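Local coordinates for protein MgGH51 (Meripilus giganteus, PDB 6ZPV) that probably hydrolyses terminal alpha-L-arabinofuranosyl residues from arabinose-containing polysaccharides, as a fungal GH51 alpha-L-arabinofuranosidase, at residues 550-564 with 608-622. Numbering follows the deposited sequence.
Sequences IKIANAGSSAQSLTF and KTFTYNAPAFSVSVI
With its CG anti to the backbone N (chi1 -175°), Asn-554 swings its amide across to Ala-614, while Tyr-612, extended likewise (chi1 179°), brings CD2 of its ring against CD1 of Ile-552. Both belong to the beta-sandwich of the C-terminal domain, and the pair of segments, each passing from one sheet to the other, illustrates how one buried side-chain amide can fasten two crossing loops. Strands 550-554 and 618-622 pair antiparallel in one layer, strands 560-564 and 609-614 in the second, and the register slips by two between the ladders. ND2 of Asn-554 donates to Ala-614 O at 3.1 Å and to Ser-558 O at 2.9 Å; Ala-614 O lies in the plane of the Asn-554 amide, yet ND2 stands above the plane of that carbonyl. OD1 accepts from Gly-556 N in an Asx turn. An alanine here would strip away all three bonds and would probably let the 555-559 loop drift from the turn it faces. That turn holds a G1 beta bulge, Phe-617 and Ser-618 both opposing Asn-554; the Phe-617 ring sets one face over Gly-556 O, 3.5 Å from its plane. Much of the inward face is apolar: within the second layer CB of Phe-564 makes a CH-pi contact over the Phe-610 ring, and CD1 of Ile-550 reaches across from the first to that ring's edge, 3.8 Å from CZ. Strand 575-582 adds Leu-578 and Val-580 against Tyr-612. The hydroxyls here find partners: Tyr-612 OH and Ser-620 OG share a hydrogen bond of 2.7 Å, and a water bound to Ser-620 OG donates to Ser-618 OG and, at 2.9 Å, to Ile-552 O.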
loop_
_atom_site.group_PDB
_atom_site.type_symbol
_atom_site.label_atom_id
_atom_site.label_comp_id
_atom_site.label_asym_id
_atom_site.label_seq_id
_atom_site.Cartn_x
_atom_site.Cartn_y
_atom_site.Cartn_z
ATOM N N ILE A 550 16.895 23.082 -2.033
ATOM C CA ILE A 550 17.634 23.089 -0.771
ATOM C C ILE A 550 16.715 22.575 0.302
ATOM O O ILE A 550 15.755 23.252 0.698
ATOM C CB ILE A 550 18.164 24.499 -0.464
ATOM C CG1 ILE A 550 19.025 25.071 -1.569
ATOM C CG2 ILE A 550 18.868 24.493 0.879
ATOM C CD1 ILE A 550 19.267 26.562 -1.469
ATOM N N LYS A 551 16.934 21.330 0.746
ATOM C CA LYS A 551 16.070 20.665 1.751
ATOM C C LYS A 551 16.749 20.706 3.097
ATOM O O LYS A 551 17.920 20.337 3.181
ATOM C CB LYS A 551 15.734 19.233 1.253
ATOM C CG LYS A 551 14.946 19.227 -0.042
ATOM C CD LYS A 551 14.185 18.006 -0.365
ATOM C CE LYS A 551 15.045 16.858 -0.762
ATOM N NZ LYS A 551 14.873 16.449 -2.265
ATOM N N ILE A 552 16.018 21.168 4.103
ATOM C CA ILE A 552 16.600 21.472 5.422
ATOM C C ILE A 552 15.737 20.839 6.504
ATOM O O ILE A 552 14.514 21.131 6.600
ATOM C CB ILE A 552 16.642 22.981 5.660
ATOM C CG1 ILE A 552 17.332 23.724 4.511
ATOM C CG2 ILE A 552 17.289 23.288 7.005
ATOM C CD1 ILE A 552 17.050 25.211 4.452
ATOM N N ALA A 553 16.338 19.999 7.329
ATOM C CA ALA A 553 15.667 19.378 8.471
ATOM C C ALA A 553 16.271 19.944 9.752
ATOM O O ALA A 553 17.456 19.743 10.000
ATOM C CB ALA A 553 15.793 17.863 8.413
ATOM N N ASN A 554 15.427 20.577 10.561
ATOM C CA ASN A 554 15.801 20.959 11.934
ATOM C C ASN A 554 15.048 20.010 12.844
ATOM O O ASN A 554 13.872 20.210 13.088
ATOM C CB ASN A 554 15.542 22.424 12.240
ATOM C CG ASN A 554 16.038 22.811 13.605
ATOM O OD1 ASN A 554 16.451 21.921 14.385
ATOM N ND2 ASN A 554 16.039 24.106 13.912
ATOM N N ALA A 555 15.731 18.939 13.294
ATOM C CA ALA A 555 15.101 17.861 14.066
ATOM C C ALA A 555 15.200 18.090 15.546
ATOM O O ALA A 555 14.840 17.133 16.336
ATOM C CB ALA A 555 15.721 16.513 13.712
ATOM N N GLY A 556 15.648 19.269 15.964
ATOM C CA GLY A 556 15.847 19.644 17.359
ATOM C C GLY A 556 14.907 20.743 17.853
ATOM O O GLY A 556 14.093 21.292 17.112
ATOM N N SER A 557 15.074 21.069 19.151
ATOM C CA SER A 557 14.144 21.961 19.866
ATOM C C SER A 557 14.505 23.440 19.808
ATOM O O SER A 557 13.716 24.256 20.356
ATOM C CB SER A 557 14.046 21.544 21.316
ATOM O OG SER A 557 15.282 21.664 21.958
ATOM N N SER A 558 15.612 23.790 19.190
ATOM C CA SER A 558 15.942 25.219 19.052
ATOM C C SER A 558 16.039 25.600 17.559
ATOM O O SER A 558 16.486 24.839 16.696
ATOM C CB SER A 558 17.150 25.617 19.859
ATOM O OG SER A 558 18.220 24.877 19.319
ATOM N N ALA A 559 15.554 26.788 17.253
ATOM C CA ALA A 559 15.713 27.440 15.928
ATOM C C ALA A 559 17.178 27.537 15.601
ATOM O O ALA A 559 18.019 27.786 16.493
ATOM C CB ALA A 559 15.056 28.806 15.889
ATOM N N GLN A 560 17.527 27.418 14.331
ATOM C CA GLN A 560 18.900 27.588 13.872
ATOM C C GLN A 560 18.931 28.335 12.533
ATOM O O GLN A 560 18.106 28.002 11.684
ATOM C CB GLN A 560 19.561 26.220 13.712
ATOM C CG GLN A 560 19.548 25.359 14.943
ATOM C CD GLN A 560 20.964 24.987 15.139
ATOM O OE1 GLN A 560 21.719 25.936 15.255
ATOM N NE2 GLN A 560 21.293 23.707 14.913
ATOM N N SER A 561 19.874 29.219 12.329
ATOM C CA SER A 561 19.969 30.011 11.090
ATOM C C SER A 561 21.047 29.423 10.182
ATOM O O SER A 561 22.075 28.916 10.683
ATOM C CB SER A 561 20.227 31.530 11.361
ATOM O OG SER A 561 19.061 32.068 11.977
ATOM N N LEU A 562 20.808 29.490 8.886
ATOM C CA LEU A 562 21.725 29.051 7.872
ATOM C C LEU A 562 21.969 30.195 6.925
ATOM O O LEU A 562 21.023 30.772 6.416
ATOM C CB LEU A 562 21.173 27.846 7.098
ATOM C CG LEU A 562 20.749 26.659 7.986
ATOM C CD1 LEU A 562 19.276 26.721 8.306
ATOM C CD2 LEU A 562 21.060 25.311 7.343
ATOM N N THR A 563 23.238 30.480 6.656
ATOM C CA THR A 563 23.632 31.447 5.658
ATOM C C THR A 563 24.099 30.651 4.427
ATOM O O THR A 563 25.157 30.020 4.488
ATOM C CB THR A 563 24.795 32.332 6.168
ATOM O OG1 THR A 563 24.516 32.902 7.466
ATOM C CG2 THR A 563 25.118 33.385 5.125
ATOM N N PHE A 564 23.284 30.657 3.384
ATOM C CA PHE A 564 23.628 29.954 2.141
ATOM C C PHE A 564 24.508 30.817 1.281
ATOM O O PHE A 564 24.162 31.984 1.002
ATOM C CB PHE A 564 22.355 29.544 1.410
ATOM C CG PHE A 564 21.628 28.441 2.120
ATOM C CD1 PHE A 564 22.119 27.120 2.091
ATOM C CD2 PHE A 564 20.516 28.703 2.892
ATOM C CE1 PHE A 564 21.453 26.141 2.802
ATOM C CE2 PHE A 564 19.873 27.700 3.589
ATOM C CZ PHE A 564 20.343 26.418 3.558
ATOM N N LYS A 608 22.802 35.164 -4.510
ATOM C CA LYS A 608 24.021 34.383 -4.269
ATOM C C LYS A 608 24.299 34.205 -2.797
ATOM O O LYS A 608 25.092 33.283 -2.477
ATOM C CB LYS A 608 25.211 34.958 -5.035
ATOM C CG LYS A 608 25.180 34.649 -6.521
ATOM C CD LYS A 608 26.259 35.281 -7.353
ATOM C CE LYS A 608 26.255 34.792 -8.768
ATOM N NZ LYS A 608 27.383 35.407 -9.535
ATOM N N THR A 609 23.767 35.068 -1.943
ATOM C CA THR A 609 23.886 34.897 -0.485
ATOM C C THR A 609 22.497 35.149 0.083
ATOM O O THR A 609 21.906 36.227 -0.199
ATOM C CB THR A 609 24.913 35.899 0.131
ATOM O OG1 THR A 609 26.186 35.695 -0.488
ATOM C CG2 THR A 609 25.024 35.698 1.625
ATOM N N PHE A 610 22.000 34.271 0.948
ATOM C CA PHE A 610 20.732 34.524 1.634
ATOM C C PHE A 610 20.705 33.735 2.921
ATOM O O PHE A 610 21.478 32.742 3.035
ATOM C CB PHE A 610 19.545 34.287 0.684
ATOM C CG PHE A 610 19.392 32.857 0.228
ATOM C CD1 PHE A 610 20.026 32.465 -0.904
ATOM C CD2 PHE A 610 18.654 31.938 0.932
ATOM C CE1 PHE A 610 19.896 31.193 -1.370
ATOM C CE2 PHE A 610 18.536 30.651 0.462
ATOM C CZ PHE A 610 19.198 30.268 -0.679
ATOM N N THR A 611 19.822 34.115 3.806
ATOM C CA THR A 611 19.771 33.521 5.145
ATOM C C THR A 611 18.389 32.957 5.398
ATOM O O THR A 611 17.391 33.613 5.087
ATOM C CB THR A 611 20.191 34.567 6.188
ATOM O OG1 THR A 611 21.508 35.018 5.883
ATOM C CG2 THR A 611 20.087 34.042 7.590
ATOM N N TYR A 612 18.334 31.788 6.027
ATOM C CA TYR A 612 17.059 31.172 6.427
ATOM C C TYR A 612 17.112 30.831 7.911
ATOM O O TYR A 612 18.110 30.195 8.346
ATOM C CB TYR A 612 16.783 29.903 5.594
ATOM C CG TYR A 612 15.489 29.232 5.993
ATOM C CD1 TYR A 612 14.272 29.877 5.851
ATOM C CD2 TYR A 612 15.473 27.951 6.506
ATOM C CE1 TYR A 612 13.103 29.263 6.202
ATOM C CE2 TYR A 612 14.311 27.310 6.862
ATOM C CZ TYR A 612 13.099 27.986 6.715
ATOM O OH TYR A 612 11.908 27.406 7.065
ATOM N N ASN A 613 16.072 31.179 8.650
ATOM C CA ASN A 613 15.931 30.780 10.041
ATOM C C ASN A 613 15.043 29.541 10.097
ATOM O O ASN A 613 13.842 29.634 9.868
ATOM C CB ASN A 613 15.355 31.893 10.925
ATOM C CG ASN A 613 15.313 31.507 12.416
ATOM O OD1 ASN A 613 15.816 30.447 12.939
ATOM N ND2 ASN A 613 14.706 32.375 13.213
ATOM N N ALA A 614 15.640 28.393 10.354
ATOM C CA ALA A 614 14.922 27.100 10.403
ATOM C C ALA A 614 14.305 26.916 11.774
ATOM O O ALA A 614 15.030 26.763 12.752
ATOM C CB ALA A 614 15.841 25.953 10.100
ATOM N N PRO A 615 12.967 26.941 11.890
ATOM C CA PRO A 615 12.356 26.762 13.192
ATOM C C PRO A 615 12.721 25.438 13.818
ATOM O O PRO A 615 13.005 24.445 13.110
ATOM C CB PRO A 615 10.821 26.882 12.954
ATOM C CG PRO A 615 10.742 27.636 11.664
ATOM C CD PRO A 615 11.960 27.203 10.863
ATOM N N ALA A 616 12.656 25.363 15.152
ATOM C CA ALA A 616 12.667 24.060 15.826
ATOM C C ALA A 616 11.667 23.110 15.156
ATOM O O ALA A 616 10.597 23.550 14.739
ATOM C CB ALA A 616 12.273 24.247 17.278
ATOM N N PHE A 617 12.028 21.865 15.059
ATOM C CA PHE A 617 11.148 20.809 14.548
ATOM C C PHE A 617 10.541 21.256 13.219
ATOM O O PHE A 617 9.304 21.426 13.106
ATOM C CB PHE A 617 10.075 20.420 15.562
ATOM C CG PHE A 617 10.663 19.887 16.845
ATOM C CD1 PHE A 617 11.450 18.707 16.872
ATOM C CD2 PHE A 617 10.513 20.573 18.017
ATOM C CE1 PHE A 617 12.065 18.259 18.008
ATOM C CE2 PHE A 617 11.117 20.110 19.193
ATOM C CZ PHE A 617 11.895 18.970 19.165
ATOM N N SER A 618 11.371 21.417 12.199
ATOM C CA SER A 618 10.862 21.835 10.878
ATOM C C SER A 618 11.522 21.060 9.737
ATOM O O SER A 618 12.708 20.670 9.826
ATOM C CB SER A 618 11.056 23.322 10.674
ATOM O OG SER A 618 12.422 23.717 10.644
ATOM N N VAL A 619 10.769 20.941 8.655
ATOM C CA VAL A 619 11.267 20.476 7.373
ATOM C C VAL A 619 10.975 21.607 6.387
ATOM O O VAL A 619 9.816 22.027 6.253
ATOM C CB VAL A 619 10.582 19.194 6.857
ATOM C CG1 VAL A 619 11.199 18.756 5.541
ATOM C CG2 VAL A 619 10.677 18.096 7.913
ATOM N N SER A 620 12.003 22.086 5.690
ATOM C CA SER A 620 11.874 23.231 4.777
ATOM C C SER A 620 12.470 22.873 3.432
ATOM O O SER A 620 13.504 22.179 3.368
ATOM C CB SER A 620 12.523 24.480 5.325
ATOM O OG SER A 620 12.068 24.770 6.648
ATOM N N VAL A 621 11.913 23.444 2.382
ATOM C CA VAL A 621 12.496 23.345 1.025
ATOM C C VAL A 621 12.538 24.760 0.457
ATOM O O VAL A 621 11.482 25.415 0.360
ATOM C CB VAL A 621 11.673 22.455 0.094
ATOM C CG1 VAL A 621 12.347 22.375 -1.274
ATOM C CG2 VAL A 621 11.464 21.077 0.713
ATOM N N ILE A 622 13.722 25.184 0.068
ATOM C CA ILE A 622 13.919 26.461 -0.633
ATOM C C ILE A 622 14.275 26.101 -2.064
ATOM O O ILE A 622 15.249 25.336 -2.285
ATOM C CB ILE A 622 15.000 27.349 0.023
ATOM C CG1 ILE A 622 14.522 27.755 1.405
ATOM C CG2 ILE A 622 15.267 28.570 -0.878
ATOM C CD1 ILE A 622 15.575 28.500 2.245
HETATM O O HOH W 1 13.755 23.414 8.264
HETATM O O HOH W 2 17.916 31.225 14.372
HETATM O O HOH W 3 23.301 35.238 8.003
#